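Local coordinates for protein chinitase A (Streptomyces coelicolor, PDB 3EBV) that probably hydrolyses chitin as an endochitinase, the chain studied here being the glycosyl hydrolase family 18 catalytic domain of a longer protein, at residues D154-Q159 / T185-D190; V20-D25 / G57-D62. All coordinates share one frame; numbering follows the deposited sequence.

Overall arrangement
From the N terminus the chain runs through strand 6-12 and, before reaching strand 32-40, forms the loop of interaction 2. The partner segment, 57-62, leads into helix 61-73, so this contact closes a loop containing strands 32-40 and 47-48. Much later, interaction 1 joins the loop after strand 145-148 to the short strand 186-187, enclosing helix 161-168 and strand 175-179. The two loops follow in series and neither nest nor cross. Each contact joins excursions that follow neighbouring parallel strands of the TIM barrel. The centres of interaction 1 and interaction 2 lie about 39 Å apart, on opposite sides of the chain's centre. The nearest atoms of interaction 1 and interaction 2 are about 24 Å apart.

Interaction 1: D154-Q159 / T185-D190; sequences DMQSTQ and TMLGCD
Gln-156 carries the whole of one side of this contact, reaching over to Met-186 and Leu-187. The two main chains stay apart, Gln-156 CA lying 7.0 Å from Leu-187 CA, so the side chain has to span the gap. Its CG is anti to the carbonyl carbon (chi1 -82°), and a bend at chi2 then turns the amide carbon toward the strand. The tight part lies here: Gln-156 CD sits 3.7 Å from Met-186 SE, and Gln-156 CG is 3.8 Å from the same selenium, present because methionine was replaced by selenomethionine. The two bent chains thus run slantwise past each other, while the amide end meets the main chain of Leu-187, with Gln-156 CD 3.6 Å from Leu-187 O. Leu-187 meets that amide end through CB, the two side chains crossing at about a right angle.

In the family 18 TIM barrel, segment 154-159 belongs to the loop after strand 145-148, and 186-187 pairs with 193-194 in a small antiparallel hairpin inserted after the next barrel strand, 175-179. Helix 199-210 backs both: it touches Gln-156 through Ile-208, receives Met-186 on Phe-201 and Leu-205, and is tied to the hairpin by the disulfide between Cys-189 and Cys-207.

The whole contact buries only 147 Å² summed over both segments. Its loose side is at Leu-187, which remains exposed although it also leans on Val-193. Beyond Gln-156 the loop leaves the strand and organises itself: Ser-157 OG accepts from Gln-159 N at 3.2 Å (N-H...O angle 147°), an ST turn, and Thr-158 OG1 donates to Gln-159 OE1 at 3.1 Å, approaching 32° out of the carbonyl plane.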
loop_
_atom_site.group_PDB
_atom_site.type_symbol
_atom_site.label_atom_id
_atom_site.label_comp_id
_atom_site.label_asym_id
_atom_site.label_seq_id
_atom_site.Cartn_x
_atom_site.Cartn_y
_atom_site.Cartn_z
ATOM N N ASP A 154 0.404 -7.343 11.832
ATOM C CA ASP A 154 -0.899 -6.678 11.944
ATOM C C ASP A 154 -2.049 -7.463 11.306
ATOM O O ASP A 154 -3.218 -7.056 11.456
ATOM C CB ASP A 154 -0.817 -5.307 11.283
ATOM C CG ASP A 154 0.192 -4.382 11.953
ATOM O OD1 ASP A 154 0.154 -4.276 13.195
ATOM O OD2 ASP A 154 1.010 -3.778 11.232
HETATM N N MSE A 155 -1.742 -8.547 10.579
HETATM C CA MSE A 155 -2.778 -9.313 9.874
HETATM C C MSE A 155 -2.628 -10.823 10.122
HETATM O O MSE A 155 -3.039 -11.633 9.280
HETATM C CB MSE A 155 -2.715 -9.066 8.361
HETATM C CG MSE A 155 -2.723 -7.587 7.914
HETATM SE SE MSE A 155 -4.495 -6.742 8.164
HETATM C CE MSE A 155 -5.425 -7.603 6.740
ATOM N N GLN A 156 -2.118 -11.191 11.286
ATOM C CA GLN A 156 -1.958 -12.606 11.642
ATOM C C GLN A 156 -3.279 -13.258 12.038
ATOM O O GLN A 156 -3.417 -14.468 11.978
ATOM C CB GLN A 156 -0.917 -12.741 12.749
ATOM C CG GLN A 156 0.524 -12.725 12.189
ATOM C CD GLN A 156 0.886 -14.048 11.491
ATOM O OE1 GLN A 156 0.773 -14.187 10.241
ATOM N NE2 GLN A 156 1.360 -14.979 12.271
ATOM N N SER A 157 -4.255 -12.434 12.408
ATOM C CA SER A 157 -5.622 -12.918 12.609
ATOM C C SER A 157 -6.549 -11.726 12.438
ATOM O O SER A 157 -6.105 -10.559 12.361
ATOM C CB SER A 157 -5.822 -13.492 14.018
ATOM O OG SER A 157 -5.851 -12.491 15.014
ATOM N N THR A 158 -7.843 -12.022 12.430
ATOM C CA THR A 158 -8.867 -10.991 12.274
ATOM C C THR A 158 -8.912 -10.072 13.475
ATOM O O THR A 158 -9.545 -9.037 13.405
ATOM C CB THR A 158 -10.254 -11.588 12.038
ATOM O OG1 THR A 158 -10.585 -12.403 13.163
ATOM C CG2 THR A 158 -10.296 -12.425 10.764
ATOM N N GLN A 159 -8.193 -10.436 14.534
ATOM C CA GLN A 159 -8.063 -9.615 15.730
ATOM C C GLN A 159 -6.966 -8.545 15.630
ATOM O O GLN A 159 -6.876 -7.707 16.492
ATOM C CB GLN A 159 -7.827 -10.512 16.981
ATOM C CG GLN A 159 -8.859 -11.651 17.152
ATOM C CD GLN A 159 -10.280 -11.145 17.002
ATOM O OE1 GLN A 159 -11.062 -11.636 16.165
ATOM N NE2 GLN A 159 -10.618 -10.132 17.794
ATOM N N THR A 185 9.645 -14.616 11.078
ATOM C CA THR A 185 8.758 -15.706 10.644
ATOM C C THR A 185 7.341 -15.454 11.173
ATOM O O THR A 185 7.122 -14.794 12.209
ATOM C CB THR A 185 9.269 -17.096 11.081
ATOM O OG1 THR A 185 9.388 -17.106 12.505
ATOM C CG2 THR A 185 10.620 -17.424 10.418
HETATM N N MSE A 186 6.372 -15.971 10.421
HETATM C CA MSE A 186 4.969 -15.761 10.695
HETATM C C MSE A 186 4.175 -17.033 10.471
HETATM O O MSE A 186 4.630 -17.906 9.733
HETATM C CB MSE A 186 4.426 -14.698 9.721
HETATM C CG MSE A 186 5.019 -13.308 9.960
HETATM SE SE MSE A 186 4.246 -12.505 11.578
HETATM C CE MSE A 186 5.837 -11.504 12.196
ATOM N N LEU A 187 2.985 -17.122 11.055
ATOM C CA LEU A 187 2.102 -18.277 10.784
ATOM C C LEU A 187 1.317 -18.039 9.495
ATOM O O LEU A 187 0.867 -16.891 9.220
ATOM C CB LEU A 187 1.123 -18.517 11.925
ATOM C CG LEU A 187 1.780 -18.745 13.270
ATOM C CD1 LEU A 187 0.678 -19.026 14.280
ATOM C CD2 LEU A 187 2.674 -19.968 13.188
ATOM N N GLY A 188 1.097 -19.088 8.710
ATOM C CA GLY A 188 0.168 -18.998 7.598
ATOM C C GLY A 188 -1.236 -19.415 8.000
ATOM O O GLY A 188 -1.490 -19.717 9.187
ATOM N N CYS A 189 -2.164 -19.418 7.029
ATOM C CA CYS A 189 -3.552 -19.751 7.403
ATOM C C CYS A 189 -3.717 -21.207 7.839
ATOM O O CYS A 189 -4.734 -21.583 8.445
ATOM C CB CYS A 189 -4.511 -19.467 6.250
ATOM S SG CYS A 189 -4.133 -20.519 4.817
ATOM N N ASP A 190 -2.703 -22.025 7.545
ATOM C CA ASP A 190 -2.680 -23.435 7.970
ATOM C C ASP A 190 -2.036 -23.640 9.345
ATOM O O ASP A 190 -1.909 -24.815 9.812
ATOM C CB ASP A 190 -1.914 -24.254 6.931
ATOM C CG ASP A 190 -0.460 -23.787 6.740
ATOM O OD1 ASP A 190 -0.055 -22.798 7.393
ATOM O OD2 ASP A 190 0.256 -24.375 5.886
#

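Interaction 2: V20-D25 / G57-D62; sequences VQKISD and GGYTVD
The aliphatic chain of Lys-22 lies over one face of the Tyr-59 ring, whose hydroxyl meets the backbone of Ile-23. Lys-22 CG stands 3.8 Å from the centroid of the Tyr-59 ring and 20° off its normal, which satisfies a CH-pi contact displaced toward the rim. The lysine CB covers the phenolic end, with Lys-22 CB 3.6 Å from Tyr-59 CZ, and the extended chain then leads the ammonium group away. At the far end of the ring, Ile-23 N donates to Tyr-59 OH at 2.9 Å with an N-H...O angle of 152°, and Ile-23 CB packs 3.5 Å from Tyr-59 OH.

The same hydroxyl is hydrogen-bonded to Asp-67, so two polar partners grip it and fix the end of the ring. A phenylalanine here would probably keep the cover of Lys-22 but leave Ile-23 N and the Asp-67 carboxylate without the hydroxyl that joins them.

In the next shell, the torsion about CA and CB of Tyr-59 places CG anti to the backbone N (chi1 -169°), sending the ring toward 20-25. The receiving turn is held by two bonds: Lys-22 N donates to Asp-25 OD2 at 2.8 Å, on the anti side of the carboxylate and tilted out of its plane, and Asp-25 N donates to Lys-22 O at 3.0 Å. They brace the short 3-10 turn 23-25. On the other segment, Thr-60 is the N-cap of helix 61-73, its OG1 taking the N-H of Gln-63.

In the TIM barrel the contact therefore ties the loop following strand 6-12 to the start of helix 61-73: Ile-23 rests on Phe-64 and Lys-71 of that helix, and both Ile-23 and Tyr-59 touch Trp-11 of strand 6-12.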
loop_
_atom_site.group_PDB
_atom_site.type_symbol
_atom_site.label_atom_id
_atom_site.label_comp_id
_atom_site.label_asym_id
_atom_site.label_seq_id
_atom_site.Cartn_x
_atom_site.Cartn_y
_atom_site.Cartn_z
ATOM N N VAL A 20 16.000 9.742 -7.746
ATOM C CA VAL A 20 15.005 10.776 -7.551
ATOM C C VAL A 20 14.094 10.849 -8.753
ATOM O O VAL A 20 14.546 10.785 -9.912
ATOM C CB VAL A 20 15.693 12.165 -7.290
ATOM C CG1 VAL A 20 14.675 13.299 -7.341
ATOM C CG2 VAL A 20 16.361 12.138 -5.934
ATOM N N GLN A 21 12.789 10.975 -8.478
ATOM C CA GLN A 21 11.785 10.996 -9.523
ATOM C C GLN A 21 10.772 12.104 -9.311
ATOM O O GLN A 21 10.384 12.369 -8.167
ATOM C CB GLN A 21 10.973 9.670 -9.569
ATOM C CG GLN A 21 11.793 8.425 -9.899
ATOM C CD GLN A 21 10.923 7.194 -9.983
ATOM O OE1 GLN A 21 10.178 6.899 -9.038
ATOM N NE2 GLN A 21 11.031 6.439 -11.084
ATOM N N LYS A 22 10.327 12.707 -10.413
ATOM C CA LYS A 22 9.066 13.460 -10.401
ATOM C C LYS A 22 7.931 12.445 -10.492
ATOM O O LYS A 22 8.150 11.288 -10.884
ATOM C CB LYS A 22 8.993 14.438 -11.580
ATOM C CG LYS A 22 10.102 15.489 -11.506
ATOM C CD LYS A 22 10.096 16.392 -12.725
ATOM C CE LYS A 22 11.154 17.474 -12.577
ATOM N NZ LYS A 22 11.358 18.300 -13.812
ATOM N N ILE A 23 6.717 12.863 -10.158
ATOM C CA ILE A 23 5.571 11.981 -10.393
ATOM C C ILE A 23 5.512 11.557 -11.866
ATOM O O ILE A 23 5.145 10.433 -12.177
ATOM C CB ILE A 23 4.244 12.675 -9.938
ATOM C CG1 ILE A 23 4.189 12.751 -8.394
ATOM C CG2 ILE A 23 2.998 12.020 -10.580
ATOM C CD1 ILE A 23 3.887 11.370 -7.684
ATOM N N SER A 24 5.846 12.459 -12.792
ATOM C CA SER A 24 5.783 12.158 -14.232
ATOM C C SER A 24 6.803 11.092 -14.652
ATOM O O SER A 24 6.659 10.508 -15.734
ATOM C CB SER A 24 6.059 13.428 -15.042
ATOM O OG SER A 24 7.319 13.974 -14.663
ATOM N N ASP A 25 7.809 10.821 -13.810
ATOM C CA ASP A 25 8.779 9.773 -14.130
ATOM C C ASP A 25 8.312 8.363 -13.754
ATOM O O ASP A 25 8.929 7.371 -14.133
ATOM C CB ASP A 25 10.104 9.996 -13.398
ATOM C CG ASP A 25 10.830 11.252 -13.851
ATOM O OD1 ASP A 25 10.887 11.476 -15.086
ATOM O OD2 ASP A 25 11.358 11.939 -12.951
ATOM N N GLY A 57 15.467 18.100 -6.198
ATOM C CA GLY A 57 16.085 18.819 -7.323
ATOM C C GLY A 57 15.277 20.024 -7.780
ATOM O O GLY A 57 15.311 20.395 -8.959
ATOM N N GLY A 58 14.544 20.632 -6.855
ATOM C CA GLY A 58 13.806 21.860 -7.143
ATOM C C GLY A 58 12.440 21.669 -7.783
ATOM O O GLY A 58 11.871 22.599 -8.338
ATOM N N TYR A 59 11.909 20.450 -7.703
ATOM C CA TYR A 59 10.568 20.125 -8.170
ATOM C C TYR A 59 9.547 21.031 -7.496
ATOM O O TYR A 59 9.504 21.089 -6.262
ATOM C CB TYR A 59 10.324 18.667 -7.760
ATOM C CG TYR A 59 9.129 17.939 -8.319
ATOM C CD1 TYR A 59 8.590 18.227 -9.582
ATOM C CD2 TYR A 59 8.589 16.861 -7.604
ATOM C CE1 TYR A 59 7.488 17.495 -10.094
ATOM C CE2 TYR A 59 7.502 16.141 -8.107
ATOM C CZ TYR A 59 6.970 16.432 -9.330
ATOM O OH TYR A 59 5.939 15.681 -9.821
ATOM N N THR A 60 8.738 21.737 -8.283
ATOM C CA THR A 60 7.843 22.746 -7.711
ATOM C C THR A 60 6.451 22.176 -7.397
ATOM O O THR A 60 6.013 21.193 -8.031
ATOM C CB THR A 60 7.646 23.957 -8.649
ATOM O OG1 THR A 60 6.911 23.551 -9.808
ATOM C CG2 THR A 60 9.021 24.555 -9.070
ATOM N N VAL A 61 5.757 22.813 -6.451
ATOM C CA VAL A 61 4.367 22.440 -6.128
ATOM C C VAL A 61 3.488 22.466 -7.379
ATOM O O VAL A 61 2.703 21.543 -7.627
ATOM C CB VAL A 61 3.771 23.317 -4.985
ATOM C CG1 VAL A 61 2.269 23.093 -4.827
ATOM C CG2 VAL A 61 4.489 23.025 -3.670
ATOM N N ASP A 62 3.615 23.523 -8.187
ATOM C CA ASP A 62 2.827 23.601 -9.408
ATOM C C ASP A 62 3.065 22.424 -10.368
ATOM O O ASP A 62 2.122 21.895 -10.954
ATOM C CB ASP A 62 3.059 24.946 -10.115
ATOM C CG ASP A 62 2.263 26.096 -9.483
ATOM O OD1 ASP A 62 1.456 25.885 -8.538
ATOM O OD2 ASP A 62 2.453 27.236 -9.957
#